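Local coordinates for protein AncCDT-1 (Synthetic construct, PDB 5T0W) that binds arginine and probably serves amino acid transport as a periplasmic solute-binding protein, an ancestral precursor of cyclohexadienyl dehydratase, at residues 107-112 with 181-186; 111-116 with 200-205. All coordinates share one frame; numbering follows the deposited sequence.

Contact 1 of 2, residues 107-112 with 181-186. With ARG (arginine), chain E.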
loop_
_atom_site.group_PDB
_atom_site.type_symbol
_atom_site.label_atom_id
_atom_site.label_comp_id
_atom_site.label_asym_id
_atom_site.label_seq_id
_atom_site.Cartn_x
_atom_site.Cartn_y
_atom_site.Cartn_z
ATOM N N MET A 107 9.367 -3.799 -3.731
ATOM C CA MET A 107 8.350 -4.832 -3.480
ATOM C C MET A 107 7.511 -5.004 -4.754
ATOM O O MET A 107 7.505 -4.104 -5.601
ATOM C CB MET A 107 7.439 -4.365 -2.313
ATOM C CG MET A 107 6.305 -5.278 -1.914
ATOM S SD MET A 107 6.877 -6.656 -0.969
ATOM C CE MET A 107 5.572 -7.874 -1.342
ATOM N N THR A 108 6.796 -6.128 -4.877
ATOM C CA THR A 108 5.768 -6.302 -5.903
ATOM C C THR A 108 4.467 -6.878 -5.327
ATOM O O THR A 108 4.521 -7.729 -4.441
ATOM C CB THR A 108 6.181 -7.248 -7.037
ATOM O OG1 THR A 108 6.425 -8.552 -6.500
ATOM C CG2 THR A 108 7.425 -6.725 -7.745
ATOM N N ALA A 109 3.316 -6.435 -5.873
ATOM C CA ALA A 109 1.966 -6.861 -5.450
ATOM C C ALA A 109 1.041 -6.983 -6.645
ATOM O O ALA A 109 1.020 -6.125 -7.519
ATOM C CB ALA A 109 1.371 -5.859 -4.485
ATOM N N GLY A 110 0.266 -8.062 -6.657
ATOM C CA GLY A 110 -0.799 -8.254 -7.615
ATOM C C GLY A 110 -2.117 -7.978 -6.933
ATOM O O GLY A 110 -2.159 -7.699 -5.735
ATOM N N GLN A 111 -3.188 -8.008 -7.727
ATOM C CA GLN A 111 -4.532 -7.733 -7.241
ATOM C C GLN A 111 -5.105 -9.074 -6.907
ATOM O O GLN A 111 -5.039 -9.978 -7.711
ATOM C CB GLN A 111 -5.378 -7.021 -8.316
ATOM C CG GLN A 111 -4.944 -5.605 -8.610
ATOM C CD GLN A 111 -4.850 -4.830 -7.329
ATOM O OE1 GLN A 111 -5.842 -4.697 -6.611
ATOM N NE2 GLN A 111 -3.668 -4.310 -7.013
ATOM N N THR A 112 -5.730 -9.171 -5.737
ATOM C CA THR A 112 -6.429 -10.386 -5.305
ATOM C C THR A 112 -7.880 -10.098 -4.899
ATOM O O THR A 112 -8.197 -9.029 -4.406
ATOM C CB THR A 112 -5.680 -10.984 -4.141
ATOM O OG1 THR A 112 -4.341 -11.225 -4.568
ATOM C CG2 THR A 112 -6.310 -12.265 -3.678
ATOM N N ASP A 181 -4.508 -5.526 -2.607
ATOM C CA ASP A 181 -3.190 -6.055 -2.934
ATOM C C ASP A 181 -3.049 -7.471 -2.417
ATOM O O ASP A 181 -3.479 -7.767 -1.294
ATOM C CB ASP A 181 -2.077 -5.166 -2.357
ATOM C CG ASP A 181 -1.919 -3.827 -3.104
ATOM O OD1 ASP A 181 -2.542 -3.626 -4.151
ATOM O OD2 ASP A 181 -1.095 -3.002 -2.676
ATOM N N SER A 182 -2.375 -8.334 -3.188
ATOM C CA SER A 182 -2.224 -9.746 -2.779
ATOM C C SER A 182 -1.762 -9.924 -1.340
ATOM O O SER A 182 -2.334 -10.738 -0.611
ATOM C CB SER A 182 -1.233 -10.543 -3.635
ATOM O OG SER A 182 -1.067 -10.086 -4.959
ATOM N N PRO A 183 -0.717 -9.215 -0.918
ATOM C CA PRO A 183 -0.220 -9.472 0.444
ATOM C C PRO A 183 -1.196 -9.037 1.526
ATOM O O PRO A 183 -1.192 -9.577 2.621
ATOM C CB PRO A 183 1.082 -8.667 0.512
ATOM C CG PRO A 183 1.410 -8.312 -0.899
ATOM C CD PRO A 183 0.088 -8.206 -1.607
ATOM N N VAL A 184 -2.041 -8.060 1.208
ATOM C CA VAL A 184 -3.072 -7.631 2.166
ATOM C C VAL A 184 -4.187 -8.666 2.230
ATOM O O VAL A 184 -4.645 -9.022 3.305
ATOM C CB VAL A 184 -3.655 -6.261 1.804
ATOM C CG1 VAL A 184 -4.782 -5.888 2.735
ATOM C CG2 VAL A 184 -2.558 -5.217 1.845
ATOM N N ALA A 185 -4.589 -9.165 1.065
ATOM C CA ALA A 185 -5.615 -10.192 0.960
ATOM C C ALA A 185 -5.223 -11.431 1.730
ATOM O O ALA A 185 -6.045 -12.027 2.444
ATOM C CB ALA A 185 -5.834 -10.550 -0.505
ATOM N N ALA A 186 -3.959 -11.826 1.592
ATOM C CA ALA A 186 -3.466 -12.980 2.296
ATOM C C ALA A 186 -3.548 -12.749 3.792
ATOM O O ALA A 186 -4.037 -13.602 4.544
ATOM C CB ALA A 186 -2.039 -13.285 1.871
HETATM N N ARG E . -0.955 -0.646 -3.595
HETATM C CA ARG E . -2.238 0.048 -3.769
HETATM C C ARG E . -1.947 1.412 -4.271
HETATM O O ARG E . -2.875 2.055 -4.762
HETATM C CB ARG E . -2.968 0.158 -2.464
HETATM C CG ARG E . -2.228 1.030 -1.492
HETATM C CD ARG E . -3.073 1.346 -0.260
HETATM N NE ARG E . -2.204 1.627 0.871
HETATM C CZ ARG E . -2.636 2.048 2.048
HETATM N NH1 ARG E . -1.770 2.257 3.048
HETATM N NH2 ARG E . -3.934 2.250 2.233
HETATM O OXT ARG E . -0.796 1.880 -4.168
#
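G110 and S182 meet where strand 177-181 gives way to helix 182-189, in the periplasmic-binding-protein fold. Hydrogen bonds come first. G110 O accepts two of them, both from S182. The backbone N of S182 lies 2.6 Å from G110 O. The hydroxyl OG of S182 lies 2.7 Å from the same G110 O and stands well above the carbonyl plane, 61° out of it. OG is set beside its own backbone N, which brings both donors to one face of that carbonyl.

Q111 and D181 form an antiparallel non-hydrogen-bonded pair, and their side chains diverge at the base. The Q111 chain then bends at chi2 (-52°) and turns its amide back. NE2 of Q111 donates to OD1 of D181 over 3.2 Å, with the amide and carboxylate planes 75° apart. Q111 OE1 is hydrogen-bonded to S144 OG, so the amide is held at both its O and its N.

Apolar contacts flank these bonds. A109 CB rests on P183 CD at 3.9 Å, and M107 CE lies 4.2 Å from P183 CG. F245 of helix 236-245 touches both M107 and P183. At the far end of the contact, T112 CG2 packs on A185 CB at 3.6 Å.

D181 also belongs to the arginine pocket. While Q111 NE2 holds D181 OD1, D181 OD2 accepts a hydrogen bond from the amino N of the bound arginine at 2.5 Å.

Contact 2 of 2, residues 111-116 with 200-205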
loop_
_atom_site.group_PDB
_atom_site.type_symbol
_atom_site.label_atom_id
_atom_site.label_comp_id
_atom_site.label_asym_id
_atom_site.label_seq_id
_atom_site.Cartn_x
_atom_site.Cartn_y
_atom_site.Cartn_z
ATOM N N GLN A 111 -3.188 -8.008 -7.727
ATOM C CA GLN A 111 -4.532 -7.733 -7.241
ATOM C C GLN A 111 -5.105 -9.074 -6.907
ATOM O O GLN A 111 -5.039 -9.978 -7.711
ATOM C CB GLN A 111 -5.378 -7.021 -8.316
ATOM C CG GLN A 111 -4.944 -5.605 -8.610
ATOM C CD GLN A 111 -4.850 -4.830 -7.329
ATOM O OE1 GLN A 111 -5.842 -4.697 -6.611
ATOM N NE2 GLN A 111 -3.668 -4.310 -7.013
ATOM N N THR A 112 -5.730 -9.171 -5.737
ATOM C CA THR A 112 -6.429 -10.386 -5.305
ATOM C C THR A 112 -7.880 -10.098 -4.899
ATOM O O THR A 112 -8.197 -9.029 -4.406
ATOM C CB THR A 112 -5.680 -10.984 -4.141
ATOM O OG1 THR A 112 -4.341 -11.225 -4.568
ATOM C CG2 THR A 112 -6.310 -12.265 -3.678
ATOM N N ILE A 113 -8.755 -11.060 -5.173
ATOM C CA ILE A 113 -10.170 -10.990 -4.816
ATOM C C ILE A 113 -10.395 -11.807 -3.562
ATOM O O ILE A 113 -9.942 -12.929 -3.455
ATOM C CB ILE A 113 -11.070 -11.590 -5.915
ATOM C CG1 ILE A 113 -10.858 -10.888 -7.250
ATOM C CG2 ILE A 113 -12.534 -11.514 -5.507
ATOM C CD1 ILE A 113 -11.319 -11.698 -8.432
ATOM N N LEU A 114 -11.151 -11.245 -2.643
ATOM C CA LEU A 114 -11.494 -11.894 -1.399
ATOM C C LEU A 114 -12.998 -12.077 -1.367
ATOM O O LEU A 114 -13.719 -11.151 -1.697
ATOM C CB LEU A 114 -11.076 -10.983 -0.263
ATOM C CG LEU A 114 -10.342 -11.587 0.922
ATOM C CD1 LEU A 114 -9.009 -12.140 0.452
ATOM C CD2 LEU A 114 -10.104 -10.509 1.970
ATOM N N VAL A 115 -13.453 -13.272 -0.990
ATOM C CA VAL A 115 -14.887 -13.570 -0.836
ATOM C C VAL A 115 -15.207 -14.407 0.422
ATOM O O VAL A 115 -14.305 -14.934 1.071
ATOM C CB VAL A 115 -15.457 -14.299 -2.070
ATOM C CG1 VAL A 115 -15.360 -13.414 -3.299
ATOM C CG2 VAL A 115 -14.750 -15.613 -2.306
ATOM N N LYS A 116 -16.488 -14.510 0.775
ATOM C CA LYS A 116 -16.899 -15.330 1.902
ATOM C C LYS A 116 -16.657 -16.785 1.506
ATOM O O LYS A 116 -16.855 -17.142 0.335
ATOM C CB LYS A 116 -18.366 -15.069 2.248
ATOM N N VAL A 200 -9.271 -15.806 -3.880
ATOM C CA VAL A 200 -9.325 -16.245 -5.286
ATOM C C VAL A 200 -8.324 -15.427 -6.018
ATOM O O VAL A 200 -8.387 -14.208 -5.937
ATOM C CB VAL A 200 -10.638 -15.802 -5.987
ATOM C CG1 VAL A 200 -10.569 -15.964 -7.504
ATOM C CG2 VAL A 200 -11.834 -16.525 -5.404
ATOM N N ASP A 201 -7.466 -16.064 -6.808
ATOM C CA ASP A 201 -6.320 -15.329 -7.369
ATOM C C ASP A 201 -6.497 -14.761 -8.789
ATOM O O ASP A 201 -7.123 -15.378 -9.668
ATOM C CB ASP A 201 -5.051 -16.156 -7.277
ATOM C CG ASP A 201 -3.852 -15.299 -6.938
ATOM O OD1 ASP A 201 -3.619 -15.009 -5.750
ATOM O OD2 ASP A 201 -3.145 -14.880 -7.871
ATOM N N GLU A 202 -5.921 -13.580 -8.991
ATOM C CA GLU A 202 -6.012 -12.881 -10.253
ATOM C C GLU A 202 -4.711 -13.011 -11.040
ATOM O O GLU A 202 -3.702 -12.410 -10.665
ATOM C CB GLU A 202 -6.313 -11.406 -10.013
ATOM C CG GLU A 202 -6.706 -10.692 -11.283
ATOM C CD GLU A 202 -7.259 -9.320 -11.016
ATOM O OE1 GLU A 202 -6.735 -8.326 -11.601
ATOM O OE2 GLU A 202 -8.217 -9.248 -10.205
ATOM N N PRO A 203 -4.723 -13.826 -12.117
ATOM C CA PRO A 203 -3.657 -13.729 -13.107
ATOM C C PRO A 203 -4.086 -12.698 -14.171
ATOM O O PRO A 203 -5.064 -12.901 -14.907
ATOM C CB PRO A 203 -3.484 -15.186 -13.612
ATOM C CG PRO A 203 -4.583 -16.006 -12.970
ATOM C CD PRO A 203 -5.561 -15.023 -12.356
ATOM N N PHE A 204 -3.396 -11.552 -14.152
ATOM C CA PHE A 204 -3.568 -10.481 -15.139
ATOM C C PHE A 204 -2.443 -9.436 -15.043
ATOM O O PHE A 204 -1.967 -8.980 -16.101
ATOM C CB PHE A 204 -4.983 -9.832 -15.048
ATOM C CG PHE A 204 -6.082 -10.718 -15.576
ATOM C CD1 PHE A 204 -6.213 -10.933 -16.934
ATOM C CD2 PHE A 204 -6.953 -11.386 -14.705
ATOM C CE1 PHE A 204 -7.201 -11.779 -17.428
ATOM C CE2 PHE A 204 -7.940 -12.235 -15.187
ATOM C CZ PHE A 204 -8.067 -12.430 -16.554
ATOM N N THR A 205 -2.009 -9.093 -13.815
ATOM C CA THR A 205 -0.930 -8.082 -13.600
ATOM C C THR A 205 -0.261 -7.815 -12.203
ATOM O O THR A 205 -0.943 -7.371 -11.284
ATOM C CB THR A 205 -1.419 -6.741 -14.141
ATOM O OG1 THR A 205 -1.431 -6.801 -15.576
ATOM C CG2 THR A 205 -0.511 -5.628 -13.670
#
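I113 and V200 form an antiparallel hydrogen-bonded pair. V200 N donates to I113 O over 3.0 Å, with a nearly straight N-H...O angle of 170°. The return bond, from I113 N to V200 O, is longer at 3.3 Å.

The two side chains share one face of the sheet, with I113 CB 4.2 Å from V200 CB. I113 turns CG1 beside its backbone N (chi1 -58°). That branch points toward the carboxylate of E202, and I113 CG1 comes 4.3 Å from E202 OE2. I113 also packs on F126 and L129. V200 CG2 approaches V115 CG2 at 4.4 Å. T112 is on the other face. Its methyl CG2 nevertheless comes 3.6 Å from V200 O.

E202 lies where the chain leaves the strand pairing, alongside Q111. With CG anti to the backbone N (chi1 -168°) and the chain extended beyond it, the carboxylate passes Q111 CB, with E202 OE1 3.8 Å from that CB. The edge of the F204 ring meets E202 CG in the ring plane, and F126 touches the same glutamate. Cutting this residue back to an alanine would probably open a gap beside Q111 CB and F126.

The I113-V200 pair joins strands 107-115 and 198-201 antiparallel in the mixed sheet of one lobe, as in the two-lobed solute-binding proteins of family 3.

Overall arrangement
Contacts 1 and 2 lie side by side on strand 107-115, with centres about 9 Å apart. Both use Q111 and T112. Along the chain, the shared strand comes first, then 181-186, then 200-205. Helix 182-189 and strand 198-201 follow each other in the chain, and both contacts meet strand 107-115. In the mixed sheet that strand lies between 177-181 and 198-201. Contact 1 is buried and reaches the arginine pocket through D181. Contact 2 is only partly buried, and its centre lies about 16 Å from the centre of the chain. The two touch where A185 O packs on L114 CD1 at 3.6 Å. One strand thus ties the ligand-binding D181 and strand 198-201 into the same sheet.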